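Local coordinates for protein beta-lactamase (Klebsiella pneumoniae, PDB 6K9T) that probably hydrolyses beta-lactam antibiotics to substituted beta-amino acids, as a class C serine beta-lactamase, and is trapped here with opened cefotaxime bound, at residues F67-L72 against I230-S235; L123-P128 against R154-I159; S175-I180 against Y194-A199. All blocks are in the same frame, centred on the assembly; numbering follows the deposited sequence.

Contact 1 (F67-L72 against I230-S235); sequences FEVGSL and IKTTSS. With CEF (CEFOTAXIME, C3' cleaved, open, bound form), chain B.
The carbonyl oxygen of I230 accepts two hydrogen bonds. V69 N reaches I230 O at 3.1 Å. A water donates the second bond and in turn accepts from G70 N at 2.9 Å. Two successive backbone N-H groups are thus tied to one carbonyl, one directly and one through water. F67 and T232 form an antiparallel hydrogen-bonded pair. F67 N lies 2.9 Å from T232 O, and T232 N lies 3.0 Å from F67 O. F67 O also receives a CA-H...O contact from K231. E68 and K231 make the adjoining non-hydrogen-bonded pair. These strands belong to a small antiparallel sheet of three. Strand 231-232 is its middle strand, with 67-68 on one flank and 193-194 on the other. Strand 67-68 leads to the SxxK motif, which runs from S71 into the first turn of helix 73-86. S71 OG is bonded covalently to C8 of the opened cefotaxime, at 1.4 Å. S71 N donates to the acyl oxygen O3 of the ligand at 2.8 Å, consistent with a place in the oxyanion hole. The apolar side of the contact centres on V69. Its CG1 meets T232 CG2 at 3.5 Å, the two side chains crossing at about a right angle. The V69 and I230 side chains lie side by side, with V69 CG2 3.8 Å from I230 CB. With OG1 of T232 opposite the backbone N (chi1 -174°), CG2 is the branch turned to V69, while OG1 bonds to S193. E68 and K231 lie side by side on the other face, yet their charged ends part. The E68 carboxylate bonds to Y205, T325 and V218 N. The K231 chain bends twice (chi2 67°, chi3 65°), and NZ bonds to the carbonyl oxygens of G229 and L195.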
loop_
_atom_site.group_PDB
_atom_site.type_symbol
_atom_site.label_atom_id
_atom_site.label_comp_id
_atom_site.label_asym_id
_atom_site.label_seq_id
_atom_site.Cartn_x
_atom_site.Cartn_y
_atom_site.Cartn_z
ATOM N N PHE A 67 5.031 11.470 -5.509
ATOM C CA PHE A 67 4.145 11.683 -4.383
ATOM C C PHE A 67 4.491 10.710 -3.269
ATOM O O PHE A 67 4.911 9.592 -3.562
ATOM C CB PHE A 67 2.702 11.395 -4.801
ATOM C CG PHE A 67 2.106 12.371 -5.808
ATOM C CD1 PHE A 67 2.323 12.212 -7.145
ATOM C CD2 PHE A 67 1.258 13.392 -5.351
ATOM C CE1 PHE A 67 1.762 13.117 -8.043
ATOM C CE2 PHE A 67 0.698 14.290 -6.238
ATOM C CZ PHE A 67 0.907 14.155 -7.578
ATOM N N GLU A 68 4.264 11.116 -2.032
ATOM C CA GLU A 68 4.281 10.146 -0.919
ATOM C C GLU A 68 3.082 9.232 -1.011
ATOM O O GLU A 68 1.959 9.746 -1.216
ATOM C CB GLU A 68 4.291 10.853 0.422
ATOM C CG GLU A 68 5.541 11.724 0.589
ATOM C CD GLU A 68 5.519 12.575 1.791
ATOM O OE1 GLU A 68 4.606 12.499 2.666
ATOM O OE2 GLU A 68 6.476 13.385 1.907
ATOM N N VAL A 69 3.236 7.927 -0.878
ATOM C CA VAL A 69 2.058 7.071 -0.949
ATOM C C VAL A 69 1.716 6.477 0.382
ATOM O O VAL A 69 0.778 5.659 0.478
ATOM C CB VAL A 69 2.244 6.014 -2.048
ATOM C CG1 VAL A 69 2.439 6.687 -3.394
ATOM C CG2 VAL A 69 3.345 5.030 -1.678
ATOM N N GLY A 70 2.415 6.829 1.441
ATOM C CA GLY A 70 2.027 6.383 2.781
ATOM C C GLY A 70 1.864 4.887 2.849
ATOM O O GLY A 70 2.775 4.135 2.448
ATOM N N SER A 71 0.725 4.459 3.375
ATOM C CA SER A 71 0.526 3.044 3.648
ATOM C C SER A 71 0.449 2.130 2.452
ATOM O O SER A 71 0.410 0.911 2.599
ATOM C CB SER A 71 -0.721 2.870 4.475
ATOM O OG SER A 71 -0.549 3.360 5.804
ATOM N N LEU A 72 0.456 2.695 1.242
ATOM C CA LEU A 72 0.654 1.770 0.088
ATOM C C LEU A 72 2.000 1.070 0.202
ATOM O O LEU A 72 2.162 -0.053 -0.315
ATOM C CB LEU A 72 0.598 2.465 -1.272
ATOM C CG LEU A 72 -0.764 2.711 -1.931
ATOM C CD1 LEU A 72 -1.819 3.180 -1.048
ATOM C CD2 LEU A 72 -0.627 3.552 -3.171
ATOM N N ILE A 230 7.461 4.934 0.919
ATOM C CA ILE A 230 7.657 4.969 -0.539
ATOM C C ILE A 230 7.213 6.299 -1.142
ATOM O O ILE A 230 6.151 6.860 -0.785
ATOM C CB ILE A 230 6.910 3.838 -1.217
ATOM C CG1 ILE A 230 7.551 2.525 -0.789
ATOM C CG2 ILE A 230 6.893 3.945 -2.781
ATOM C CD1 ILE A 230 8.849 2.236 -1.642
ATOM N N LYS A 231 8.058 6.851 -2.029
ATOM C CA LYS A 231 7.726 8.008 -2.899
ATOM C C LYS A 231 7.765 7.482 -4.301
ATOM O O LYS A 231 8.714 6.807 -4.680
ATOM C CB LYS A 231 8.755 9.137 -2.755
ATOM C CG LYS A 231 8.591 10.017 -1.575
ATOM C CD LYS A 231 8.809 9.425 -0.293
ATOM C CE LYS A 231 10.172 8.981 -0.026
ATOM N NZ LYS A 231 10.467 8.767 1.552
ATOM N N THR A 232 6.754 7.784 -5.131
ATOM C CA THR A 232 6.714 7.223 -6.480
ATOM C C THR A 232 5.876 8.052 -7.424
ATOM O O THR A 232 5.170 8.962 -6.992
ATOM C CB THR A 232 6.101 5.792 -6.432
ATOM O OG1 THR A 232 6.140 5.115 -7.702
ATOM C CG2 THR A 232 4.749 5.841 -5.908
ATOM N N THR A 233 5.998 7.772 -8.707
ATOM C CA THR A 233 5.108 8.388 -9.729
ATOM C C THR A 233 3.866 7.513 -9.922
ATOM O O THR A 233 3.847 6.304 -9.607
ATOM C CB THR A 233 5.810 8.510 -11.072
ATOM O OG1 THR A 233 6.130 7.196 -11.553
ATOM C CG2 THR A 233 7.088 9.336 -10.940
ATOM N N SER A 234 2.817 8.132 -10.448
ATOM C CA SER A 234 1.666 7.327 -10.783
ATOM C C SER A 234 1.967 6.318 -11.860
ATOM O O SER A 234 1.366 5.267 -11.848
ATOM C CB SER A 234 0.499 8.244 -11.205
ATOM O OG SER A 234 0.882 8.971 -12.374
ATOM N N SER A 235 2.872 6.633 -12.769
ATOM C CA SER A 235 3.235 5.668 -13.801
ATOM C C SER A 235 3.897 4.429 -13.234
ATOM O O SER A 235 3.599 3.291 -13.681
ATOM C CB SER A 235 4.139 6.330 -14.810
ATOM O OG SER A 235 3.391 7.312 -15.535
HETATM S S1 CEF B . -2.548 5.083 9.723
HETATM C C1 CEF B . -4.206 4.765 9.882
HETATM C C2 CEF B . -5.161 5.720 9.107
HETATM C C3 CEF B . -6.525 5.862 9.298
HETATM C C4 CEF B . -4.454 6.265 7.734
HETATM C C5 CEF B . -5.158 7.138 6.731
HETATM O O1 CEF B . -5.930 8.090 7.073
HETATM O O2 CEF B . -4.951 6.839 5.529
HETATM N N1 CEF B . -3.100 5.876 7.328
HETATM C C6 CEF B . -2.387 4.873 8.077
HETATM C C7 CEF B . -0.921 5.005 7.543
HETATM C C8 CEF B . -1.068 4.572 6.142
HETATM O O3 CEF B . -1.188 5.378 5.216
HETATM N N2 CEF B . -0.497 6.358 7.566
HETATM C C9 CEF B . 0.233 6.783 8.684
HETATM O O4 CEF B . 0.517 5.980 9.557
HETATM C C10 CEF B . 0.583 8.238 8.738
HETATM N N3 CEF B . 1.779 8.721 8.742
HETATM O O5 CEF B . 2.854 7.926 8.736
HETATM C C11 CEF B . 3.947 8.795 8.424
HETATM C C12 CEF B . -0.616 9.150 8.704
HETATM C C13 CEF B . -2.007 8.823 8.476
HETATM S S2 CEF B . -2.809 10.171 8.543
HETATM C C14 CEF B . -1.714 11.280 8.798
HETATM N N4 CEF B . -1.964 12.660 8.926
HETATM N N5 CEF B . -0.427 10.686 8.899
HETATM O O HOH W 1 5.168 7.800 1.667
#

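Contact 2 (L123-P128 against R154-I159); sequences LQLFMP and RVYSNI. With CEF (CEFOTAXIME, C3' cleaved, open, bound form), chain B.
The Tyr-X-Asn motif of class C beta-lactamases, here Y156, S157 and N158, packs against loop 123-128 beside the bound cefotaxime. S157 is the N-cap of helix 158-171. Its OG lies anti to the backbone N (chi1 179°), where it donates to Q124 O at 2.7 Å. The same OG accepts a weak bond from I159 N at 3.1 Å and another bond from G160 N. N158 N donates to L125 O at 2.9 Å. The N158 amide lies alongside the F126 ring, their planes 64° apart. N158 ND2 donates to the ligand amide oxygen O4 at 3.0 Å in a nearly straight bond (172°). O4 also lies in the F126 ring plane, at its edge. A water joins ND2 to M127 N. L125 reaches the rim of the Y156 ring, with CD1 of L125 3.6 Å from CD1 of Y156. I159 packs against loop backbone and side chains; its CD1 is 3.7 Å from Q124 CG and equally near F126 O. L123 CD1 and M127 CE touch CG2 of the same isoleucine. Beyond the contact, K74 binds N158 OD1, and both K74 and K321 bind Y156 OH. The ND2 group thus serves ligand and water while OD1 faces a lysine, which fixes the amide flip. With its proton given to Q124 O, the S157 hydroxyl is left as an acceptor for the N-H groups of the helix start.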
loop_
_atom_site.group_PDB
_atom_site.type_symbol
_atom_site.label_atom_id
_atom_site.label_comp_id
_atom_site.label_asym_id
_atom_site.label_seq_id
_atom_site.Cartn_x
_atom_site.Cartn_y
_atom_site.Cartn_z
ATOM N N LEU A 123 -0.661 -5.959 17.837
ATOM C CA LEU A 123 0.144 -4.737 17.972
ATOM C C LEU A 123 -0.695 -3.523 17.583
ATOM O O LEU A 123 -1.541 -3.601 16.697
ATOM C CB LEU A 123 1.384 -4.826 17.053
ATOM C CG LEU A 123 2.474 -5.710 17.637
ATOM C CD1 LEU A 123 3.463 -6.052 16.507
ATOM C CD2 LEU A 123 3.231 -4.965 18.781
ATOM N N GLN A 124 -0.447 -2.404 18.262
ATOM C CA GLN A 124 -1.267 -1.204 18.091
ATOM C C GLN A 124 -0.964 -0.508 16.776
ATOM O O GLN A 124 -0.003 -0.845 16.045
ATOM C CB GLN A 124 -1.036 -0.241 19.263
ATOM C CG GLN A 124 0.396 0.361 19.291
ATOM C CD GLN A 124 0.611 1.370 20.375
ATOM O OE1 GLN A 124 1.427 1.171 21.276
ATOM N NE2 GLN A 124 -0.094 2.453 20.295
ATOM N N LEU A 125 -1.813 0.430 16.408
ATOM C CA LEU A 125 -1.624 1.136 15.146
ATOM C C LEU A 125 -0.292 1.855 14.982
ATOM O O LEU A 125 0.411 1.670 13.999
ATOM C CB LEU A 125 -2.771 2.123 14.988
ATOM C CG LEU A 125 -2.778 2.978 13.736
ATOM C CD1 LEU A 125 -2.666 2.078 12.470
ATOM C CD2 LEU A 125 -4.096 3.747 13.709
ATOM N N PHE A 126 0.048 2.730 15.926
ATOM C CA PHE A 126 1.205 3.609 15.807
ATOM C C PHE A 126 2.356 3.205 16.692
ATOM O O PHE A 126 2.168 2.827 17.849
ATOM C CB PHE A 126 0.789 5.060 16.122
ATOM C CG PHE A 126 -0.188 5.633 15.139
ATOM C CD1 PHE A 126 0.177 5.737 13.806
ATOM C CD2 PHE A 126 -1.433 6.115 15.545
ATOM C CE1 PHE A 126 -0.692 6.265 12.885
ATOM C CE2 PHE A 126 -2.343 6.601 14.621
ATOM C CZ PHE A 126 -1.966 6.720 13.306
ATOM N N MET A 127 3.547 3.324 16.135
ATOM C CA MET A 127 4.774 3.208 16.890
ATOM C C MET A 127 4.760 4.217 18.028
ATOM O O MET A 127 4.470 5.394 17.770
ATOM C CB MET A 127 5.980 3.469 15.970
ATOM C CG MET A 127 7.314 3.182 16.670
ATOM S SD MET A 127 7.605 1.410 16.871
ATOM C CE MET A 127 7.942 0.846 15.207
ATOM N N PRO A 128 5.116 3.779 19.253
ATOM C CA PRO A 128 5.223 4.747 20.366
ATOM C C PRO A 128 6.204 5.868 19.984
ATOM O O PRO A 128 7.268 5.577 19.465
ATOM C CB PRO A 128 5.764 3.904 21.528
ATOM C CG PRO A 128 5.205 2.511 21.248
ATOM C CD PRO A 128 5.292 2.388 19.697
ATOM N N ARG A 154 -8.421 -8.359 14.240
ATOM C CA ARG A 154 -7.672 -7.566 13.276
ATOM C C ARG A 154 -7.522 -6.172 13.868
ATOM O O ARG A 154 -8.534 -5.479 14.193
ATOM C CB ARG A 154 -8.402 -7.556 11.918
ATOM C CG ARG A 154 -7.653 -6.682 10.892
ATOM C CD ARG A 154 -8.432 -6.679 9.587
ATOM N NE ARG A 154 -7.709 -5.986 8.510
ATOM C CZ ARG A 154 -7.706 -4.687 8.286
ATOM N NH1 ARG A 154 -8.320 -3.846 9.128
ATOM N NH2 ARG A 154 -7.055 -4.204 7.239
ATOM N N VAL A 155 -6.268 -5.728 13.991
ATOM C CA VAL A 155 -5.916 -4.365 14.382
ATOM C C VAL A 155 -4.873 -3.875 13.365
ATOM O O VAL A 155 -3.738 -4.337 13.418
ATOM C CB VAL A 155 -5.380 -4.287 15.813
ATOM C CG1 VAL A 155 -4.918 -2.855 16.158
ATOM C CG2 VAL A 155 -6.443 -4.757 16.825
ATOM N N TYR A 156 -5.263 -2.973 12.502
ATOM C CA TYR A 156 -4.293 -2.467 11.517
ATOM C C TYR A 156 -3.090 -1.900 12.234
ATOM O O TYR A 156 -3.263 -1.126 13.205
ATOM C CB TYR A 156 -4.955 -1.415 10.644
ATOM C CG TYR A 156 -4.179 -0.968 9.472
ATOM C CD1 TYR A 156 -3.147 -0.063 9.608
ATOM C CD2 TYR A 156 -4.530 -1.378 8.205
ATOM C CE1 TYR A 156 -2.464 0.453 8.492
ATOM C CE2 TYR A 156 -3.837 -0.867 7.080
ATOM C CZ TYR A 156 -2.816 0.021 7.259
ATOM O OH TYR A 156 -2.181 0.601 6.158
ATOM N N SER A 157 -1.858 -2.261 11.802
ATOM C CA SER A 157 -0.684 -1.890 12.569
ATOM C C SER A 157 0.511 -1.497 11.714
ATOM O O SER A 157 1.007 -2.316 10.920
ATOM C CB SER A 157 -0.299 -3.040 13.538
ATOM O OG SER A 157 0.887 -2.644 14.268
ATOM N N ASN A 158 1.049 -0.292 11.943
ATOM C CA ASN A 158 2.340 0.065 11.338
ATOM C C ASN A 158 3.477 -0.728 11.956
ATOM O O ASN A 158 4.456 -1.020 11.287
ATOM C CB ASN A 158 2.658 1.564 11.549
ATOM C CG ASN A 158 1.840 2.486 10.686
ATOM O OD1 ASN A 158 1.351 2.113 9.616
ATOM N ND2 ASN A 158 1.790 3.761 11.083
ATOM N N ILE A 159 3.373 -1.097 13.232
ATOM C CA ILE A 159 4.439 -1.793 13.934
ATOM C C ILE A 159 4.523 -3.214 13.390
ATOM O O ILE A 159 5.611 -3.721 13.027
ATOM C CB ILE A 159 4.166 -1.885 15.430
ATOM C CG1 ILE A 159 3.845 -0.520 16.016
ATOM C CG2 ILE A 159 5.412 -2.519 16.124
ATOM C CD1 ILE A 159 3.562 -0.567 17.527
HETATM S S1 CEF B . -2.548 5.083 9.723
HETATM C C1 CEF B . -4.206 4.765 9.882
HETATM C C2 CEF B . -5.161 5.720 9.107
HETATM C C3 CEF B . -6.525 5.862 9.298
HETATM C C4 CEF B . -4.454 6.265 7.734
HETATM C C5 CEF B . -5.158 7.138 6.731
HETATM O O1 CEF B . -5.930 8.090 7.073
HETATM O O2 CEF B . -4.951 6.839 5.529
HETATM N N1 CEF B . -3.100 5.876 7.328
HETATM C C6 CEF B . -2.387 4.873 8.077
HETATM C C7 CEF B . -0.921 5.005 7.543
HETATM C C8 CEF B . -1.068 4.572 6.142
HETATM O O3 CEF B . -1.188 5.378 5.216
HETATM N N2 CEF B . -0.497 6.358 7.566
HETATM C C9 CEF B . 0.233 6.783 8.684
HETATM O O4 CEF B . 0.517 5.980 9.557
HETATM C C10 CEF B . 0.583 8.238 8.738
HETATM N N3 CEF B . 1.779 8.721 8.742
HETATM O O5 CEF B . 2.854 7.926 8.736
HETATM C C11 CEF B . 3.947 8.795 8.424
HETATM C C12 CEF B . -0.616 9.150 8.704
HETATM C C13 CEF B . -2.007 8.823 8.476
HETATM S S2 CEF B . -2.809 10.171 8.543
HETATM C C14 CEF B . -1.714 11.280 8.798
HETATM N N4 CEF B . -1.964 12.660 8.926
HETATM N N5 CEF B . -0.427 10.686 8.899
HETATM O O HOH W 2 -2.181 -5.798 15.075
HETATM O O HOH W 3 3.733 4.319 13.351
#

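Contact 3 (S175-I180 against Y194-A199)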
loop_
_atom_site.group_PDB
_atom_site.type_symbol
_atom_site.label_atom_id
_atom_site.label_comp_id
_atom_site.label_asym_id
_atom_site.label_seq_id
_atom_site.Cartn_x
_atom_site.Cartn_y
_atom_site.Cartn_z
ATOM N N SER A 175 19.564 -5.432 4.250
ATOM C CA SER A 175 18.690 -4.496 4.937
ATOM C C SER A 175 17.399 -4.318 4.133
ATOM O O SER A 175 17.389 -4.536 2.928
ATOM C CB SER A 175 19.350 -3.129 5.101
ATOM O OG SER A 175 19.532 -2.513 3.838
ATOM N N TYR A 176 16.397 -3.779 4.827
ATOM C CA TYR A 176 15.114 -3.545 4.140
ATOM C C TYR A 176 15.288 -2.534 3.007
ATOM O O TYR A 176 14.739 -2.718 1.918
ATOM C CB TYR A 176 14.045 -3.062 5.133
ATOM C CG TYR A 176 12.710 -2.920 4.445
ATOM C CD1 TYR A 176 11.934 -4.019 4.159
ATOM C CD2 TYR A 176 12.182 -1.665 4.117
ATOM C CE1 TYR A 176 10.738 -3.938 3.499
ATOM C CE2 TYR A 176 10.952 -1.573 3.431
ATOM C CZ TYR A 176 10.206 -2.707 3.165
ATOM O OH TYR A 176 9.001 -2.646 2.511
ATOM N N GLU A 177 16.084 -1.498 3.267
ATOM C CA GLU A 177 16.278 -0.446 2.278
ATOM C C GLU A 177 16.970 -1.002 1.035
ATOM O O GLU A 177 16.558 -0.724 -0.091
ATOM C CB GLU A 177 17.118 0.695 2.879
ATOM C CG GLU A 177 17.776 1.568 1.763
ATOM C CD GLU A 177 18.782 2.662 2.251
ATOM O OE1 GLU A 177 19.088 2.770 3.474
ATOM O OE2 GLU A 177 19.310 3.398 1.368
ATOM N N ASP A 178 17.988 -1.844 1.225
ATOM C CA ASP A 178 18.588 -2.520 0.087
ATOM C C ASP A 178 17.685 -3.516 -0.606
ATOM O O ASP A 178 17.670 -3.622 -1.818
ATOM C CB ASP A 178 19.882 -3.261 0.500
ATOM C CG ASP A 178 21.084 -2.364 0.544
ATOM O OD1 ASP A 178 21.034 -1.226 0.027
ATOM O OD2 ASP A 178 22.093 -2.843 1.107
ATOM N N ALA A 179 16.915 -4.287 0.166
ATOM C CA ALA A 179 16.007 -5.200 -0.437
ATOM C C ALA A 179 15.037 -4.476 -1.385
ATOM O O ALA A 179 14.737 -4.976 -2.460
ATOM C CB ALA A 179 15.224 -5.965 0.656
ATOM N N ILE A 180 14.533 -3.314 -0.947
ATOM C CA ILE A 180 13.570 -2.585 -1.775
ATOM C C ILE A 180 14.181 -1.824 -2.953
ATOM O O ILE A 180 13.760 -1.991 -4.080
ATOM C CB ILE A 180 12.741 -1.650 -0.855
ATOM C CG1 ILE A 180 11.865 -2.460 0.156
ATOM C CG2 ILE A 180 11.888 -0.700 -1.666
ATOM C CD1 ILE A 180 10.952 -3.520 -0.461
ATOM N N TYR A 194 11.159 5.341 -4.812
ATOM C CA TYR A 194 12.267 5.442 -3.848
ATOM C C TYR A 194 11.818 5.376 -2.433
ATOM O O TYR A 194 10.732 5.840 -2.110
ATOM C CB TYR A 194 12.983 6.787 -4.009
ATOM C CG TYR A 194 13.344 7.173 -5.421
ATOM C CD1 TYR A 194 14.488 6.660 -5.986
ATOM C CD2 TYR A 194 12.517 8.007 -6.190
ATOM C CE1 TYR A 194 14.843 6.990 -7.295
ATOM C CE2 TYR A 194 12.856 8.340 -7.492
ATOM C CZ TYR A 194 14.034 7.808 -8.021
ATOM O OH TYR A 194 14.377 8.154 -9.311
ATOM N N LEU A 195 12.714 4.943 -1.530
ATOM C CA LEU A 195 12.525 5.222 -0.110
ATOM C C LEU A 195 13.259 6.517 0.265
ATOM O O LEU A 195 12.843 7.225 1.165
ATOM C CB LEU A 195 13.073 4.041 0.777
ATOM C CG LEU A 195 12.292 2.733 0.624
ATOM C CD1 LEU A 195 13.108 1.597 1.280
ATOM C CD2 LEU A 195 10.944 2.887 1.329
ATOM N N LYS A 196 14.367 6.791 -0.422
ATOM C CA LYS A 196 15.147 8.029 -0.274
ATOM C C LYS A 196 15.280 8.677 -1.639
ATOM O O LYS A 196 15.877 8.095 -2.532
ATOM C CB LYS A 196 16.540 7.746 0.275
ATOM C CG LYS A 196 16.696 7.548 1.782
ATOM C CD LYS A 196 18.163 7.139 2.086
ATOM C CE LYS A 196 18.503 7.250 3.565
ATOM N NZ LYS A 196 19.235 8.521 3.875
ATOM N N VAL A 197 14.661 9.848 -1.829
ATOM C CA VAL A 197 14.659 10.505 -3.132
ATOM C C VAL A 197 16.063 11.085 -3.393
ATOM O O VAL A 197 16.588 11.795 -2.541
ATOM C CB VAL A 197 13.581 11.602 -3.232
ATOM C CG1 VAL A 197 13.680 12.310 -4.577
ATOM C CG2 VAL A 197 12.165 10.964 -3.075
ATOM N N PRO A 198 16.671 10.705 -4.524
ATOM C CA PRO A 198 18.020 11.209 -4.860
ATOM C C PRO A 198 18.014 12.628 -5.347
ATOM O O PRO A 198 16.977 13.215 -5.683
ATOM C CB PRO A 198 18.475 10.261 -5.972
ATOM C CG PRO A 198 17.143 9.848 -6.671
ATOM C CD PRO A 198 16.165 9.745 -5.516
ATOM N N ALA A 199 19.191 13.229 -5.378
ATOM C CA ALA A 199 19.300 14.668 -5.544
ATOM C C ALA A 199 18.746 15.108 -6.912
ATOM O O ALA A 199 18.074 16.166 -7.005
ATOM C CB ALA A 199 20.769 15.107 -5.372
#
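Y176 follows S175, the N-cap of helix 176-187, and is the first residue of the helix to meet the loop. Its CE2 comes within 4.4 Å of L195 CD1, a loose touch. One face of the Y176 ring is covered by I180 CG1, 3.4 Å above the plane and displaced from the ring centre. E177 comes next and offers its backbone: CA lies 3.9 Å from L195 CD1. Its side chain extends away from the backbone N (chi1 160°) and passes K196 at a slant. The carboxylate meets carbon there, with E177 OE2 4.0 Å from K196 CD. OE2 and K196 NZ stay 5.7 Å apart, so any attraction between the charges is probably modest. The backbone N of D178 donates to S175 OG at 3.1 Å, the capping bond of the helix. I180, one turn beyond Y176, completes the seat for L195. Its CB and CG2 are each 3.9 Å from L195 CD1. That single methyl therefore rests in the groove between E177 and I180, and the contact is mainly apolar. E181, the next helix residue, accepts bonds from L195 N and K196 N. Y176 packs on A77 and L80 of helix 73-86 and on helix 224-228. L195 follows directly on strand 193-194, an edge strand of the three-stranded sheet, and touches N225 of helix 224-228 as well.

Contacts 1 and 2 meet at the active site, and both touch cefotaxime. S71 OG of contact 1 lies 3.2 Å from Y156 OH of contact 2, a probable hydrogen bond. S71 carries the ligand, while N158 holds its amide oxygen. S324 and N326 bind it from other parts of the chain. Contact 3 joins contact 1 through strand 193-194, farther from the drug. K231 O lies 2.9 Å from Y194 N, and I230 CD1 packs on L195 CD2 at 3.7 Å. The L195 side chain is about 12 Å from cefotaxime. Contacts 2 and 3 do not touch; their nearest atoms are about 10 Å apart.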